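Local coordinates for protein Sso-CP2 metallo-carboxypetidase (Sulfolobus solfataricus, PDB 4MMO) that probably acts as a zinc-dependent carboxypeptidase of the M20 family, removing residues from the C-terminal end of peptides, at residues A[12-17]-A[28-33]; A[22-27]-A[49-54]; A[34-37]-A[42-45]. All blocks are in the same frame, centred on the assembly; numbering follows the deposited sequence.

Contact 1: residues A[12-17]-A[28-33]; sequences LKKPSI and ANYLKE
Lys14 reaches across to Tyr30 with the methylene part of its chain, and the two side chains cross at about a right angle. The touching atom is CE: Lys14 CE lies 3.4 Å from Tyr30 CD1 and meets the ring obliquely near its root, since Tyr30 CG is almost as close. One carbon back, Lys14 CD rests 4.0 Å from Tyr30 CB. The lysine chain runs extended through chi3 and then bends at its last torsion (chi4 -53°), which turns NZ aside and leaves a carbon against the aromatic ring. Tyr30 meets it with CG anti to the backbone N (chi1 163°), a setting that carries the ring off helix 24-39 towards helix 3-12. There Tyr30 OH hydrogen-bonds Glu10 OE1, so the ring is fixed at its far end by a polar bond while the aliphatic lysine chain lies against its near end. An alanine in place of Tyr30 would probably leave Lys14 CD and CE without the surface they lie on and Glu10 without its hydroxyl partner. No hydrogen bond links the two segments, and the contact buries only 92 Å². It is a surface contact where the loop after helix 3-12 passes beside helix 24-39, near the N-terminus of the M20 chain and away from the zinc site.

Contact 2: residues A[22-27]-A[49-54]; sequences EGIDET and KGHPVV. With SO4 (sulfate ion), chain E.
This is a partly buried, mainly apolar contact between the first turn of helix 24-39 and the loop that leads into strand 53-58, with a sulfate ion bound at the helix start. Ile24 is the residue that plugs in. With chi1 at -70° its CG2 stands anti to the backbone N, which places that methyl over one face of the His51 imidazole, 4.0 Å from the ring centroid and 26° off the normal, a CH-pi contact offset toward the rim. The same methyl also packs on the next residue, with Ile24 CG2 4.0 Å from Pro52 CD. Beside it Asp25 crosses the proline ring at about a right angle, its OD1 3.8 Å from Pro52 CD. One water bridges Asp25 OD1, to which it donates, and His51 ND1.

The helix start is held by main-chain atoms and the Thr27 hydroxyl. Gly23, at the N-cap position, adopts backbone angles at which a CB would collide with the carbonyl O of Glu22, which favours glycine; its own O accepts from Thr27 N and, from above the carbonyl plane, Thr27 OG1. Three amides grip the sulfate, probably from the crystallisation liquor: Asp25 N reaches O4 at 2.8 Å and nearly straight (170°), while the bonds from Gly23 N and Glu26 N are bent, the latter the longest. Asp25 OD2 lies 3.1 Å from sulfate O4 without bonding; the helix N-terminus and the amides probably offset this crowding of anions. Methyl-on-ring packing thus spans the interface alongside a water-mediated polar link, while N-H groups hold the sulfate.

Contact 3: residues A[34-37]-A[42-45]; sequences TVEK and KANL
A tight helix-to-strand connection is closed here: helix 24-39 ends, the chain turns, and strand 43-46 sets off as the outermost strand, within this chain, of the mixed sheet. Glu36 ties the two together. Its OE2 accepts the backbone N-H of Ala43 at 3.1 Å from Ala43 N, in a nearly straight bond (167°) that comes to the carboxylate on the anti side, 17° out of its plane. The same Glu36 OE2 lies 3.3 Å from Ala43 O, a close pair of acceptors that do not bond. The torsions explain the reach: CG stands anti to the carbonyl carbon (chi1 -64°) and the chain is extended beyond it, which carries the carboxylate over to the backbone of Ala43. On the way, Glu36 CG packs 3.6 Å from Ala43 CB, and the aliphatic part of the glutamate thus covers the alanine methyl while its oxygen takes the amide.

Ala43 CB points toward the helix and is also met by Val35, whose CG1 lies 3.9 Å from it. Glu36 CG and Val35 CG1 approach the small methyl from two directions roughly at right angles, which probably lets the strand pass close to the helix. Lys42 directs its CB away from the helix, and Glu36 OE2 comes no nearer to the lysine side chain than 4.3 Å, at Lys42 CG. Val35 and Ala43 both reach Ala56 on strand 53-58, the neighbour of strand 43-46 in the sheet, and Lys32, one helical turn before Glu36, also touches Ala43. On another side of the same helix, Thr34 rests on Thr7 of helix 3-12.

In the fold
All three contacts use helix 24-39: contact 2 at its first turn, contact 1 midway and contact 3 near its end. Contacts 1 and 2 lie closest, centres 8 Å apart, joined by a probable hydrogen bond from Ile17 N to Glu22 O (3.1 Å). Contact 3 lies 12 Å from contact 1 and 14 Å from contact 2, centre to centre. Contacts 2 and 3 reach adjacent strands of one sheet, where Val54 CG2 packs 3.8 Å from Leu45 CD2. Contact 2 alone approaches the metal site: the Ile24 side chain is about 8 Å from that of Glu138 (a zinc ligand of this protein, though not in this chain), about 9 Å from that of His71 and about 12 Å from the zinc ion.

Contact 1: residues A[12-17]-A[28-33]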
# COMPACT_ATOMS: atom_id res chain seq x y z
N LEU A 12 34.54 1.29 -7.08
CA LEU A 12 33.44 1.57 -6.16
C LEU A 12 32.90 2.99 -6.28
O LEU A 12 31.74 3.25 -5.94
CB LEU A 12 33.91 1.33 -4.72
CG LEU A 12 34.06 -0.13 -4.27
CD1 LEU A 12 34.72 -0.20 -2.90
CD2 LEU A 12 32.71 -0.83 -4.24
N LYS A 13 33.73 3.92 -6.75
CA LYS A 13 33.31 5.31 -6.87
C LYS A 13 32.37 5.51 -8.05
O LYS A 13 31.70 6.53 -8.14
CB LYS A 13 34.53 6.23 -7.01
CG LYS A 13 35.23 6.52 -5.70
CD LYS A 13 36.54 7.25 -5.94
CE LYS A 13 37.13 7.79 -4.65
NZ LYS A 13 38.48 8.37 -4.87
N LYS A 14 32.34 4.54 -8.96
CA LYS A 14 31.46 4.63 -10.12
C LYS A 14 30.09 4.06 -9.79
O LYS A 14 29.96 2.86 -9.53
CB LYS A 14 32.05 3.88 -11.31
CG LYS A 14 33.45 4.33 -11.68
CD LYS A 14 33.74 4.09 -13.15
CE LYS A 14 35.18 4.45 -13.50
NZ LYS A 14 35.54 5.83 -13.06
N PRO A 15 29.05 4.91 -9.78
CA PRO A 15 27.72 4.34 -9.55
C PRO A 15 27.27 3.49 -10.73
O PRO A 15 27.75 3.66 -11.85
CB PRO A 15 26.83 5.58 -9.37
CG PRO A 15 27.55 6.67 -10.06
CD PRO A 15 29.01 6.38 -9.91
N SER A 16 26.36 2.56 -10.46
CA SER A 16 25.91 1.61 -11.46
C SER A 16 24.62 0.99 -10.96
O SER A 16 24.49 -0.23 -10.88
CB SER A 16 26.98 0.54 -11.69
OG SER A 16 27.49 0.07 -10.46
N ILE A 17 23.68 1.85 -10.62
CA ILE A 17 22.38 1.40 -10.16
C ILE A 17 21.59 0.94 -11.37
O ILE A 17 21.27 1.73 -12.25
CB ILE A 17 21.64 2.52 -9.41
CG1 ILE A 17 22.53 3.07 -8.29
CG2 ILE A 17 20.33 1.99 -8.85
CD1 ILE A 17 21.96 4.28 -7.58
N ALA A 28 30.40 -0.45 -17.07
CA ALA A 28 30.68 -1.57 -17.97
C ALA A 28 31.89 -1.29 -18.85
O ALA A 28 32.69 -2.18 -19.12
CB ALA A 28 29.46 -1.86 -18.84
N ASN A 29 32.04 -0.04 -19.28
CA ASN A 29 33.17 0.34 -20.12
C ASN A 29 34.47 0.38 -19.34
O ASN A 29 35.51 -0.05 -19.83
CB ASN A 29 32.92 1.70 -20.78
CG ASN A 29 32.43 1.56 -22.21
OD1 ASN A 29 33.17 1.13 -23.09
ND2 ASN A 29 31.17 1.93 -22.44
N TYR A 30 34.41 0.92 -18.13
CA TYR A 30 35.56 0.94 -17.24
C TYR A 30 35.98 -0.50 -16.95
O TYR A 30 37.17 -0.84 -17.01
CB TYR A 30 35.22 1.66 -15.94
CG TYR A 30 36.18 1.39 -14.81
CD1 TYR A 30 37.33 2.14 -14.66
CD2 TYR A 30 35.94 0.37 -13.90
CE1 TYR A 30 38.22 1.90 -13.62
CE2 TYR A 30 36.82 0.11 -12.86
CZ TYR A 30 37.96 0.88 -12.73
OH TYR A 30 38.83 0.62 -11.70
N LEU A 31 35.00 -1.34 -16.66
CA LEU A 31 35.28 -2.73 -16.30
C LEU A 31 35.94 -3.45 -17.47
O LEU A 31 36.93 -4.14 -17.28
CB LEU A 31 34.00 -3.44 -15.86
CG LEU A 31 34.16 -4.85 -15.26
CD1 LEU A 31 35.14 -4.86 -14.08
CD2 LEU A 31 32.80 -5.38 -14.83
N LYS A 32 35.40 -3.26 -18.67
CA LYS A 32 36.02 -3.83 -19.86
C LYS A 32 37.48 -3.41 -19.96
O LYS A 32 38.37 -4.24 -20.14
CB LYS A 32 35.27 -3.40 -21.12
CG LYS A 32 35.96 -3.83 -22.42
CD LYS A 32 35.42 -3.07 -23.63
CE LYS A 32 36.50 -2.92 -24.70
NZ LYS A 32 35.98 -3.17 -26.07
N GLU A 33 37.72 -2.11 -19.84
CA GLU A 33 39.07 -1.56 -19.97
C GLU A 33 39.98 -2.09 -18.88
O GLU A 33 41.14 -2.42 -19.13
CB GLU A 33 39.02 -0.03 -19.91
CG GLU A 33 38.39 0.62 -21.13
CD GLU A 33 38.02 2.07 -20.90
OE1 GLU A 33 38.54 2.68 -19.95
OE2 GLU A 33 37.19 2.60 -21.68

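Contact 2: residues A[22-27]-A[49-54]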
# COMPACT_ATOMS: atom_id res chain seq x y z
N GLU A 22 21.57 4.39 -13.73
CA GLU A 22 22.54 5.45 -13.45
C GLU A 22 23.98 4.92 -13.37
O GLU A 22 24.35 4.24 -12.40
CB GLU A 22 22.16 6.17 -12.16
CG GLU A 22 22.72 7.57 -12.03
CD GLU A 22 21.95 8.41 -11.03
OE1 GLU A 22 21.21 7.83 -10.21
OE2 GLU A 22 22.08 9.65 -11.07
N GLY A 23 24.76 5.22 -14.40
CA GLY A 23 26.18 4.90 -14.41
C GLY A 23 26.51 3.53 -14.96
O GLY A 23 27.68 3.15 -15.03
N ILE A 24 25.48 2.79 -15.37
CA ILE A 24 25.64 1.44 -15.90
C ILE A 24 26.65 1.38 -17.05
O ILE A 24 27.60 0.60 -16.99
CB ILE A 24 24.29 0.87 -16.38
CG1 ILE A 24 23.39 0.57 -15.18
CG2 ILE A 24 24.49 -0.40 -17.22
CD1 ILE A 24 23.88 -0.56 -14.26
N ASP A 25 26.45 2.19 -18.08
CA ASP A 25 27.28 2.10 -19.28
C ASP A 25 28.73 2.49 -19.02
O ASP A 25 29.65 1.88 -19.56
CB ASP A 25 26.69 2.97 -20.40
CG ASP A 25 25.37 2.43 -20.92
OD1 ASP A 25 25.23 1.19 -21.01
OD2 ASP A 25 24.48 3.25 -21.25
N GLU A 26 28.94 3.51 -18.19
CA GLU A 26 30.29 3.94 -17.83
C GLU A 26 31.02 2.82 -17.10
O GLU A 26 32.17 2.50 -17.40
CB GLU A 26 30.25 5.19 -16.95
N THR A 27 30.33 2.22 -16.13
CA THR A 27 30.91 1.15 -15.32
C THR A 27 31.30 -0.03 -16.19
O THR A 27 32.41 -0.55 -16.06
CB THR A 27 29.93 0.71 -14.23
OG1 THR A 27 29.61 1.83 -13.40
CG2 THR A 27 30.54 -0.41 -13.37
N LYS A 49 19.31 -6.89 -24.86
CA LYS A 49 18.11 -6.07 -24.96
C LYS A 49 18.08 -5.00 -23.87
O LYS A 49 17.24 -4.10 -23.90
CB LYS A 49 16.86 -6.94 -24.88
CG LYS A 49 16.69 -7.92 -26.04
CD LYS A 49 15.37 -8.67 -25.92
CE LYS A 49 15.11 -9.55 -27.13
NZ LYS A 49 15.90 -10.82 -27.10
N GLY A 50 18.99 -5.12 -22.90
CA GLY A 50 19.13 -4.14 -21.83
C GLY A 50 20.59 -3.80 -21.58
O GLY A 50 21.35 -3.55 -22.51
N HIS A 51 20.98 -3.80 -20.31
CA HIS A 51 22.34 -3.43 -19.93
C HIS A 51 23.36 -4.41 -20.53
O HIS A 51 23.05 -5.59 -20.71
CB HIS A 51 22.46 -3.37 -18.41
CG HIS A 51 21.48 -2.44 -17.77
ND1 HIS A 51 21.00 -1.32 -18.42
CD2 HIS A 51 20.90 -2.46 -16.55
CE1 HIS A 51 20.16 -0.69 -17.62
NE2 HIS A 51 20.08 -1.35 -16.49
N PRO A 52 24.56 -3.92 -20.86
CA PRO A 52 25.53 -4.75 -21.58
C PRO A 52 26.26 -5.73 -20.67
O PRO A 52 26.28 -5.57 -19.45
CB PRO A 52 26.51 -3.72 -22.12
CG PRO A 52 26.51 -2.64 -21.10
CD PRO A 52 25.11 -2.59 -20.54
N VAL A 53 26.86 -6.74 -21.30
CA VAL A 53 27.62 -7.76 -20.59
C VAL A 53 29.10 -7.63 -20.95
O VAL A 53 29.45 -7.46 -22.12
CB VAL A 53 27.12 -9.18 -20.98
CG1 VAL A 53 28.11 -10.26 -20.60
CG2 VAL A 53 25.77 -9.45 -20.33
N VAL A 54 29.96 -7.69 -19.94
CA VAL A 54 31.40 -7.72 -20.17
C VAL A 54 31.87 -9.17 -20.21
O VAL A 54 31.63 -9.93 -19.27
CB VAL A 54 32.18 -6.99 -19.08
CG1 VAL A 54 33.66 -6.93 -19.44
CG2 VAL A 54 31.63 -5.59 -18.88
S SO4 E . 24.96 5.51 -18.14
O1 SO4 E . 24.50 6.30 -19.28
O2 SO4 E . 26.42 5.48 -18.13
O3 SO4 E . 24.48 6.11 -16.90
O4 SO4 E . 24.45 4.14 -18.25
O HOH W 1 22.52 0.00 -20.72

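Contact 3: residues A[34-37]-A[42-45]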
# COMPACT_ATOMS: atom_id res chain seq x y z
N THR A 34 39.45 -2.16 -17.67
CA THR A 34 40.21 -2.62 -16.52
C THR A 34 40.61 -4.09 -16.68
O THR A 34 41.73 -4.48 -16.32
CB THR A 34 39.39 -2.45 -15.23
OG1 THR A 34 39.01 -1.07 -15.10
CG2 THR A 34 40.19 -2.87 -14.01
N VAL A 35 39.71 -4.91 -17.20
CA VAL A 35 40.00 -6.32 -17.43
C VAL A 35 41.18 -6.46 -18.39
O VAL A 35 42.11 -7.23 -18.13
CB VAL A 35 38.77 -7.08 -17.98
CG1 VAL A 35 39.16 -8.46 -18.52
CG2 VAL A 35 37.72 -7.23 -16.90
N GLU A 36 41.14 -5.71 -19.48
CA GLU A 36 42.20 -5.74 -20.48
C GLU A 36 43.53 -5.27 -19.88
O GLU A 36 44.57 -5.85 -20.15
CB GLU A 36 41.83 -4.85 -21.67
CG GLU A 36 40.61 -5.34 -22.43
CD GLU A 36 40.27 -4.47 -23.62
OE1 GLU A 36 40.42 -3.23 -23.51
OE2 GLU A 36 39.85 -5.02 -24.65
N LYS A 37 43.47 -4.22 -19.08
CA LYS A 37 44.65 -3.67 -18.43
C LYS A 37 45.30 -4.71 -17.52
O LYS A 37 46.50 -4.97 -17.61
CB LYS A 37 44.28 -2.43 -17.62
CG LYS A 37 45.44 -1.79 -16.86
CD LYS A 37 44.92 -0.86 -15.78
CE LYS A 37 46.05 -0.31 -14.92
NZ LYS A 37 46.90 0.66 -15.67
N LYS A 42 41.91 -9.60 -24.45
CA LYS A 42 40.84 -8.81 -25.04
C LYS A 42 39.53 -9.02 -24.27
O LYS A 42 39.12 -10.16 -24.03
CB LYS A 42 40.67 -9.18 -26.51
CG LYS A 42 39.50 -8.49 -27.21
CD LYS A 42 39.65 -8.57 -28.73
CE LYS A 42 38.35 -8.97 -29.41
NZ LYS A 42 37.99 -10.39 -29.14
N ALA A 43 38.89 -7.92 -23.89
CA ALA A 43 37.58 -7.96 -23.25
C ALA A 43 36.55 -7.28 -24.15
O ALA A 43 36.87 -6.32 -24.85
CB ALA A 43 37.63 -7.27 -21.90
N ASN A 44 35.31 -7.78 -24.11
CA ASN A 44 34.26 -7.30 -25.00
C ASN A 44 33.01 -6.85 -24.27
O ASN A 44 32.50 -7.55 -23.40
CB ASN A 44 33.89 -8.41 -25.99
CG ASN A 44 35.09 -8.94 -26.75
OD1 ASN A 44 35.56 -8.31 -27.70
ND2 ASN A 44 35.59 -10.10 -26.33
N LEU A 45 32.52 -5.67 -24.64
CA LEU A 45 31.17 -5.26 -24.27
C LEU A 45 30.21 -5.88 -25.27
O LEU A 45 30.25 -5.56 -26.46
CB LEU A 45 31.00 -3.74 -24.31
CG LEU A 45 31.50 -2.91 -23.13
CD1 LEU A 45 31.19 -1.45 -23.38
CD2 LEU A 45 30.88 -3.36 -21.83